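Local atomic coordinates of NADPH Quinone Oxidoreductase (Streptococcus mutans, PDB entry 4F8Y), a protein that probably catalyses the FAD-dependent reduction of quinones such as menadione by NADPH, working as a dimer with a flavodoxin-like fold. Residues E63-K66 with Y67-V71; D97-V101 with A102-Y106. All blocks are in the same frame, centred on the assembly; numbering follows the deposited sequence.

In the fold
Interaction 1 (63-66 with 67-71) forms the first turns of helix 65-73 and is partly buried, with E63, E65, K66 and D69 exposed and M64, Y67, R68 and V71 buried. Interaction 2 (97-101 with 102-106) is the buried exit from helix 90-99 toward strand 106-108, and it supplies Y106, one of the residues of the menadione pocket. Their centres lie about 10 Å apart and they touch directly: E63 OE1 makes a salt bridge of 3.1 Å to R98 NH2, and V99 and F104 pack on the helix of interaction 1. Helical backbone bonds and a water bridge mark the first; a type II beta turn, apolar packing and an aromatic ligand contact mark the second.

Interaction 1. Residues E63-K66 with Y67-V71; sequences EMEK and YRDLV
K66 CD lies over one face of the Y67 ring, 4.2 Å from its centroid and 25° off the normal, a CH-pi contact displaced toward the rim. M64 CE packs obliquely 3.9 Å from Y67 CD2, and M64 SD lies 5.2 Å from that ring's centroid, an oblique Met-aromatic contact. F43 meets the Y67 ring edge-to-face, and E41 OE1 takes a hydrogen bond with Y67 OH and a salt bridge with K66 NZ. One face of the R68 guanidinium lies against M64 C and E65 CA, the latter 3.5 Å above the plane, while R68 NH2 bonds to V61 O. A bend at chi3 (-65°) folds this guanidinium back along the chain. The carboxylates of E65 and D69, with planes 66° apart, bring E65 OE2 and D69 OD2 to 3.7 Å. Water 1 donates to E65 OE2 at 2.7 Å and to D69 OD1, probably easing the repulsion. M64 O accepts R68 N at 2.9 Å and, weakly, Y67 N; D69 N to E65 O and L70 N to K66 O continue the i to i+4 pattern. This is the opening of helix 65-73 in the flavodoxin-like fold, packed against helix 90-99 and strand 32-37.

Interaction 2. Residues D97-V101 with A102-Y106; sequences DRVFV and ADFAY. With VK3 (menadione), chain F.
Two backbone hydrogen bonds converge on V101 O. A105 N approaches in the carbonyl plane at 2.9 Å from V101 O, with an N-H...O angle of 158°, whereas F104 N comes from above that plane, 3.0 Å from V101 O. The latter bond closes a type II beta turn over V101-F104, with A102 and D103 at its corners. Within the loop, D103 N bonds to Y106 O, and A105 pairs through its backbone with H116. Just before V101 in the chain, F100 is the centre of an inverse gamma turn, closed by a weak bond from V101 N to V99 O. The two turns carry the chain from helix 90-99 of the flavodoxin-like fold to strand 106-108 of the small antiparallel hairpin.

Apolar contacts pack the turns. A105 CB lies 3.7 Å from F100 CB and meets the F100 ring obliquely. V101 CG2 approaches F104 CB at 4.0 Å. With F104 CG anti to the backbone N (chi1 177°), the ring extends back to V99, its CE2 4.5 Å from V99 CG1. The F104 ring also packs on R68, V71 and T72.

A polar approach to the same ring is made by V99 O, a carbonyl oxygen set obliquely to it, 3.3 Å from F104 CD2.

Contacts of the Y106 ring reach the ligand pocket. F100 O lies at its edge in plane, 3.6 Å from Y106 CE1, and A102 CA rests over one face. W85 of the second subunit meets the ring with planes about 85° apart. Y106 OH stands 2.8 Å from O1K of menadione, although other atoms of this pair are modelled too close, so details of the approach remain doubtful.

Interaction 1. Residues E63-K66 with Y67-V71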
ATOM      1  N   GLU A  63      12.764 -15.899   6.201  1.00 16.56           N
ATOM      2  CA  GLU A  63      13.326 -14.590   5.862  1.00 15.01           C
ATOM      3  C   GLU A  63      12.731 -13.462   6.710  1.00 15.17           C
ATOM      4  O   GLU A  63      13.383 -12.436   6.960  1.00 16.66           O
ATOM      5  CB  GLU A  63      13.108 -14.306   4.374  1.00 15.95           C
ATOM      6  CG  GLU A  63      13.632 -12.962   3.907  1.00 15.15           C
ATOM      7  CD  GLU A  63      13.223 -12.646   2.486  1.00 18.77           C
ATOM      8  OE1 GLU A  63      12.382 -13.378   1.926  1.00 20.20           O
ATOM      9  OE2 GLU A  63      13.743 -11.666   1.925  1.00 20.83           O
ATOM     10  N   MET A  64      11.498 -13.669   7.164  1.00 15.03           N
ATOM     11  CA  MET A  64      10.764 -12.641   7.897  1.00 15.30           C
ATOM     12  C   MET A  64      10.926 -12.752   9.404  1.00 14.63           C
ATOM     13  O   MET A  64      10.375 -11.937  10.149  1.00 12.66           O
ATOM     14  CB  MET A  64       9.280 -12.671   7.529  1.00 14.73           C
ATOM     15  CG  MET A  64       8.982 -12.194   6.113  1.00 14.76           C
ATOM     16  SD  MET A  64       9.471 -10.478   5.827  1.00 15.46           S
ATOM     17  CE  MET A  64      11.002 -10.697   4.915  1.00 13.18           C
ATOM     18  N   GLU A  65      11.685 -13.751   9.853  1.00 15.04           N
ATOM     19  CA  GLU A  65      11.833 -13.966  11.283  1.00 14.99           C
ATOM     20  C   GLU A  65      12.518 -12.793  11.976  1.00 16.77           C
ATOM     21  O   GLU A  65      12.145 -12.416  13.095  1.00 17.72           O
ATOM     22  CB  GLU A  65      12.587 -15.244  11.591  1.00 16.62           C
ATOM     23  CG  GLU A  65      12.799 -15.370  13.084  1.00 19.90           C
ATOM     24  CD  GLU A  65      13.394 -16.679  13.500  1.00 22.81           C
ATOM     25  OE1 GLU A  65      13.911 -17.418  12.629  1.00 25.62           O
ATOM     26  OE2 GLU A  65      13.343 -16.963  14.712  1.00 28.50           O
ATOM     27  N   LYS A  66      13.527 -12.230  11.315  1.00 15.38           N
ATOM     28  CA  LYS A  66      14.220 -11.052  11.815  1.00 15.46           C
ATOM     29  C   LYS A  66      13.216  -9.941  12.125  1.00 15.54           C
ATOM     30  O   LYS A  66      13.315  -9.245  13.152  1.00 14.62           O
ATOM     31  CB  LYS A  66      15.236 -10.553  10.777  1.00 14.52           C
ATOM     32  CG  LYS A  66      16.129  -9.441  11.298  1.00 17.47           C
ATOM     33  CD  LYS A  66      16.805  -8.647  10.201  1.00 14.41           C
ATOM     34  CE  LYS A  66      17.380  -7.362  10.792  1.00 14.72           C
ATOM     35  NZ  LYS A  66      18.281  -6.622   9.863  1.00 16.69           N
ATOM     36  N   TYR A  67      12.242  -9.794  11.233  1.00 15.22           N
ATOM     37  CA  TYR A  67      11.295  -8.687  11.295  1.00 14.86           C
ATOM     38  C   TYR A  67      10.087  -8.948  12.204  1.00 15.48           C
ATOM     39  O   TYR A  67       9.516  -8.002  12.745  1.00 17.65           O
ATOM     40  CB  TYR A  67      10.893  -8.259   9.881  1.00 13.32           C
ATOM     41  CG  TYR A  67      12.102  -8.008   9.001  1.00 14.06           C
ATOM     42  CD1 TYR A  67      12.886  -6.871   9.171  1.00 16.90           C
ATOM     43  CD2 TYR A  67      12.476  -8.916   8.021  1.00 13.34           C
ATOM     44  CE1 TYR A  67      13.997  -6.636   8.378  1.00 15.01           C
ATOM     45  CE2 TYR A  67      13.585  -8.697   7.233  1.00 14.64           C
ATOM     46  CZ  TYR A  67      14.339  -7.553   7.415  1.00 15.42           C
ATOM     47  OH  TYR A  67      15.442  -7.330   6.628  1.00 18.26           O
ATOM     48  N   ARG A  68       9.716 -10.213  12.399  1.00 14.27           N
ATOM     49  CA  ARG A  68       8.736 -10.556  13.427  1.00 13.54           C
ATOM     50  C   ARG A  68       9.318 -10.267  14.804  1.00 15.97           C
ATOM     51  O   ARG A  68       8.662  -9.679  15.663  1.00 15.96           O
ATOM     52  CB  ARG A  68       8.346 -12.029  13.356  1.00 13.40           C
ATOM     53  CG  ARG A  68       7.428 -12.385  12.195  1.00 14.46           C
ATOM     54  CD  ARG A  68       6.829 -13.781  12.356  1.00 14.42           C
ATOM     55  NE  ARG A  68       7.841 -14.830  12.312  1.00 15.95           N
ATOM     56  CZ  ARG A  68       8.305 -15.390  11.197  1.00 14.69           C
ATOM     57  NH1 ARG A  68       7.850 -15.007  10.009  1.00 15.51           N
ATOM     58  NH2 ARG A  68       9.225 -16.339  11.271  1.00 15.12           N
ATOM     59  N   ASP A  69      10.560 -10.686  15.011  1.00 16.18           N
ATOM     60  CA  ASP A  69      11.209 -10.543  16.313  1.00 15.27           C
ATOM     61  C   ASP A  69      11.400  -9.081  16.724  1.00 16.85           C
ATOM     62  O   ASP A  69      11.327  -8.758  17.913  1.00 15.83           O
ATOM     63  CB  ASP A  69      12.547 -11.285  16.325  1.00 16.99           C
ATOM     64  CG  ASP A  69      12.378 -12.792  16.405  1.00 17.97           C
ATOM     65  OD1 ASP A  69      11.274 -13.251  16.767  1.00 18.05           O
ATOM     66  OD2 ASP A  69      13.352 -13.517  16.106  1.00 19.53           O
ATOM     67  N   LEU A  70      11.648  -8.206  15.745  1.00 16.00           N
ATOM     68  CA  LEU A  70      11.732  -6.758  15.986  1.00 15.43           C
ATOM     69  C   LEU A  70      10.384  -6.202  16.480  1.00 17.47           C
ATOM     70  O   LEU A  70      10.312  -5.458  17.473  1.00 15.21           O
ATOM     71  CB  LEU A  70      12.176  -6.022  14.710  1.00 13.96           C
ATOM     72  CG  LEU A  70      13.670  -5.964  14.372  1.00 15.25           C
ATOM     73  CD1 LEU A  70      13.883  -5.394  12.976  1.00 16.04           C
ATOM     74  CD2 LEU A  70      14.439  -5.130  15.414  1.00 16.31           C
ATOM     75  N   VAL A  71       9.310  -6.580  15.791  1.00 16.60           N
ATOM     76  CA  VAL A  71       7.969  -6.172  16.213  1.00 18.39           C
ATOM     77  C   VAL A  71       7.645  -6.641  17.628  1.00 14.79           C
ATOM     78  O   VAL A  71       7.159  -5.866  18.437  1.00 15.91           O
ATOM     79  CB  VAL A  71       6.884  -6.657  15.235  1.00 17.59           C
ATOM     80  CG1 VAL A  71       5.499  -6.425  15.829  1.00 16.83           C
ATOM     81  CG2 VAL A  71       7.034  -5.946  13.902  1.00 14.73           C
TER
HETATM   82  O   HOH W   1      11.523 -15.825  16.407  1.00 25.14           O

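Interaction 2. Residues D97-V101 with A102-Y106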
ATOM      1  N   ASP A  97       2.182  -6.713   4.867  1.00 13.69           N
ATOM      2  CA  ASP A  97       1.722  -7.958   4.255  1.00 12.22           C
ATOM      3  C   ASP A  97       2.503  -9.170   4.762  1.00 13.76           C
ATOM      4  O   ASP A  97       1.923 -10.199   5.105  1.00 13.37           O
ATOM      5  CB  ASP A  97       1.871  -7.926   2.730  1.00 12.79           C
ATOM      6  CG  ASP A  97       0.947  -6.943   2.056  1.00 11.92           C
ATOM      7  OD1 ASP A  97       0.009  -6.430   2.703  1.00 12.57           O
ATOM      8  OD2 ASP A  97       1.175  -6.693   0.858  1.00 10.84           O
ATOM      9  N   ARG A  98       3.825  -9.060   4.787  1.00 12.21           N
ATOM     10  CA  ARG A  98       4.655 -10.228   5.069  1.00 13.29           C
ATOM     11  C   ARG A  98       4.912 -10.476   6.553  1.00 13.80           C
ATOM     12  O   ARG A  98       5.037 -11.626   6.974  1.00 14.69           O
ATOM     13  CB  ARG A  98       5.975 -10.137   4.314  1.00 12.55           C
ATOM     14  CG  ARG A  98       5.814 -10.097   2.821  1.00 11.12           C
ATOM     15  CD  ARG A  98       7.159 -10.286   2.189  1.00 12.87           C
ATOM     16  NE  ARG A  98       7.710 -11.600   2.509  1.00 12.96           N
ATOM     17  CZ  ARG A  98       8.904 -12.016   2.106  1.00 13.92           C
ATOM     18  NH1 ARG A  98       9.671 -11.212   1.384  1.00 14.43           N
ATOM     19  NH2 ARG A  98       9.334 -13.227   2.432  1.00 14.06           N
ATOM     20  N   VAL A  99       4.978  -9.400   7.336  1.00 14.46           N
ATOM     21  CA  VAL A  99       5.295  -9.482   8.764  1.00 15.44           C
ATOM     22  C   VAL A  99       4.053  -9.544   9.685  1.00 15.69           C
ATOM     23  O   VAL A  99       3.990 -10.355  10.616  1.00 16.62           O
ATOM     24  CB  VAL A  99       6.204  -8.308   9.190  1.00 13.24           C
ATOM     25  CG1 VAL A  99       6.505  -8.370  10.684  1.00 14.01           C
ATOM     26  CG2 VAL A  99       7.480  -8.312   8.364  1.00 11.66           C
ATOM     27  N   PHE A 100       3.072  -8.684   9.431  1.00 14.48           N
ATOM     28  CA  PHE A 100       1.861  -8.670  10.242  1.00 14.42           C
ATOM     29  C   PHE A 100       0.892  -9.749   9.765  1.00 14.73           C
ATOM     30  O   PHE A 100      -0.167  -9.449   9.218  1.00 14.83           O
ATOM     31  CB  PHE A 100       1.212  -7.278  10.210  1.00 13.50           C
ATOM     32  CG  PHE A 100       1.997  -6.234  10.962  1.00 15.79           C
ATOM     33  CD1 PHE A 100       3.315  -5.940  10.605  1.00 14.06           C
ATOM     34  CD2 PHE A 100       1.426  -5.548  12.030  1.00 15.96           C
ATOM     35  CE1 PHE A 100       4.043  -4.990  11.296  1.00 12.26           C
ATOM     36  CE2 PHE A 100       2.156  -4.590  12.731  1.00 13.41           C
ATOM     37  CZ  PHE A 100       3.464  -4.313  12.363  1.00 13.66           C
ATOM     38  N   VAL A 101       1.261 -11.010   9.985  1.00 14.56           N
ATOM     39  CA  VAL A 101       0.516 -12.137   9.423  1.00 14.88           C
ATOM     40  C   VAL A 101      -0.377 -12.833  10.456  1.00 15.57           C
ATOM     41  O   VAL A 101      -0.205 -12.659  11.656  1.00 15.86           O
ATOM     42  CB  VAL A 101       1.465 -13.174   8.763  1.00 14.77           C
ATOM     43  CG1 VAL A 101       2.147 -12.582   7.533  1.00 13.57           C
ATOM     44  CG2 VAL A 101       2.501 -13.659   9.763  1.00 15.26           C
ATOM     45  N   ALA A 102      -1.345 -13.609   9.984  1.00 17.49           N
ATOM     46  CA  ALA A 102      -2.205 -14.364  10.885  1.00 16.12           C
ATOM     47  C   ALA A 102      -1.366 -15.318  11.717  1.00 16.21           C
ATOM     48  O   ALA A 102      -0.475 -15.983  11.200  1.00 17.10           O
ATOM     49  CB  ALA A 102      -3.266 -15.122  10.107  1.00 19.70           C
ATOM     50  N   ASP A 103      -1.657 -15.358  13.011  1.00 18.96           N
ATOM     51  CA  ASP A 103      -0.919 -16.166  13.977  1.00 18.91           C
ATOM     52  C   ASP A 103       0.348 -15.488  14.472  1.00 18.71           C
ATOM     53  O   ASP A 103       1.126 -16.070  15.223  1.00 19.68           O
ATOM     54  CB  ASP A 103      -0.630 -17.548  13.420  1.00 20.26           C
ATOM     55  CG  ASP A 103      -1.873 -18.366  13.302  1.00 21.79           C
ATOM     56  OD1 ASP A 103      -2.753 -18.192  14.175  1.00 25.81           O
ATOM     57  OD2 ASP A 103      -1.978 -19.161  12.347  1.00 28.43           O
ATOM     58  N   PHE A 104       0.553 -14.253  14.043  1.00 16.25           N
ATOM     59  CA  PHE A 104       1.572 -13.423  14.655  1.00 16.26           C
ATOM     60  C   PHE A 104       0.982 -12.095  15.121  1.00 16.13           C
ATOM     61  O   PHE A 104       0.958 -11.796  16.321  1.00 16.02           O
ATOM     62  CB  PHE A 104       2.756 -13.178  13.717  1.00 15.58           C
ATOM     63  CG  PHE A 104       3.791 -12.252  14.302  1.00 16.67           C
ATOM     64  CD1 PHE A 104       4.654 -12.695  15.296  1.00 15.79           C
ATOM     65  CD2 PHE A 104       3.869 -10.930  13.895  1.00 16.95           C
ATOM     66  CE1 PHE A 104       5.589 -11.843  15.857  1.00 14.52           C
ATOM     67  CE2 PHE A 104       4.807 -10.072  14.458  1.00 16.86           C
ATOM     68  CZ  PHE A 104       5.666 -10.534  15.436  1.00 14.17           C
ATOM     69  N   ALA A 105       0.495 -11.310  14.165  1.00 15.86           N
ATOM     70  CA  ALA A 105       0.001  -9.967  14.453  1.00 16.79           C
ATOM     71  C   ALA A 105      -1.451  -9.980  14.909  1.00 17.96           C
ATOM     72  O   ALA A 105      -1.877  -9.110  15.666  1.00 17.86           O
ATOM     73  CB  ALA A 105       0.164  -9.078  13.246  1.00 14.49           C
ATOM     74  N   TYR A 106      -2.197 -10.978  14.450  1.00 16.72           N
ATOM     75  CA  TYR A 106      -3.617 -11.086  14.740  1.00 18.27           C
ATOM     76  C   TYR A 106      -4.064 -12.540  14.567  1.00 19.70           C
ATOM     77  O   TYR A 106      -3.301 -13.390  14.118  1.00 18.45           O
ATOM     78  CB  TYR A 106      -4.410 -10.197  13.784  1.00 17.17           C
ATOM     79  CG  TYR A 106      -4.376 -10.718  12.361  1.00 20.32           C
ATOM     80  CD1 TYR A 106      -3.297 -10.443  11.524  1.00 17.97           C
ATOM     81  CD2 TYR A 106      -5.409 -11.506  11.864  1.00 21.75           C
ATOM     82  CE1 TYR A 106      -3.253 -10.931  10.234  1.00 19.33           C
ATOM     83  CE2 TYR A 106      -5.374 -12.001  10.572  1.00 22.14           C
ATOM     84  CZ  TYR A 106      -4.295 -11.712   9.760  1.00 19.79           C
ATOM     85  OH  TYR A 106      -4.259 -12.197   8.473  1.00 16.71           O
TER
HETATM   86  C1K VK3 F 202      -6.300  -9.279   7.906  1.00 18.00           C
HETATM   87  O1K VK3 F 202      -4.940  -9.555   8.001  1.00 24.62           O
HETATM   88  C2K VK3 F 202      -6.759  -7.908   8.228  1.00 16.79           C
HETATM   89  C3K VK3 F 202      -8.096  -7.614   8.174  1.00 18.40           C
HETATM   90  C4K VK3 F 202      -9.034  -8.618   7.809  1.00 21.27           C
HETATM   91  O4K VK3 F 202     -10.405  -8.315   7.780  1.00 29.36           O
HETATM   92  C5K VK3 F 202      -8.593  -9.946   7.494  1.00 22.46           C
HETATM   93  C6K VK3 F 202      -9.518 -10.955   7.123  1.00 22.28           C
HETATM   94  C7K VK3 F 202      -9.086 -12.215   6.816  1.00 20.29           C
HETATM   95  C8K VK3 F 202      -7.634 -12.530   6.881  1.00 21.53           C
HETATM   96  C9K VK3 F 202      -6.740 -11.561   7.240  1.00 21.01           C
HETATM   97  C10 VK3 F 202      -7.186 -10.253   7.550  1.00 20.96           C
HETATM   98  C11 VK3 F 202      -8.547  -6.204   8.535  1.00 23.03           C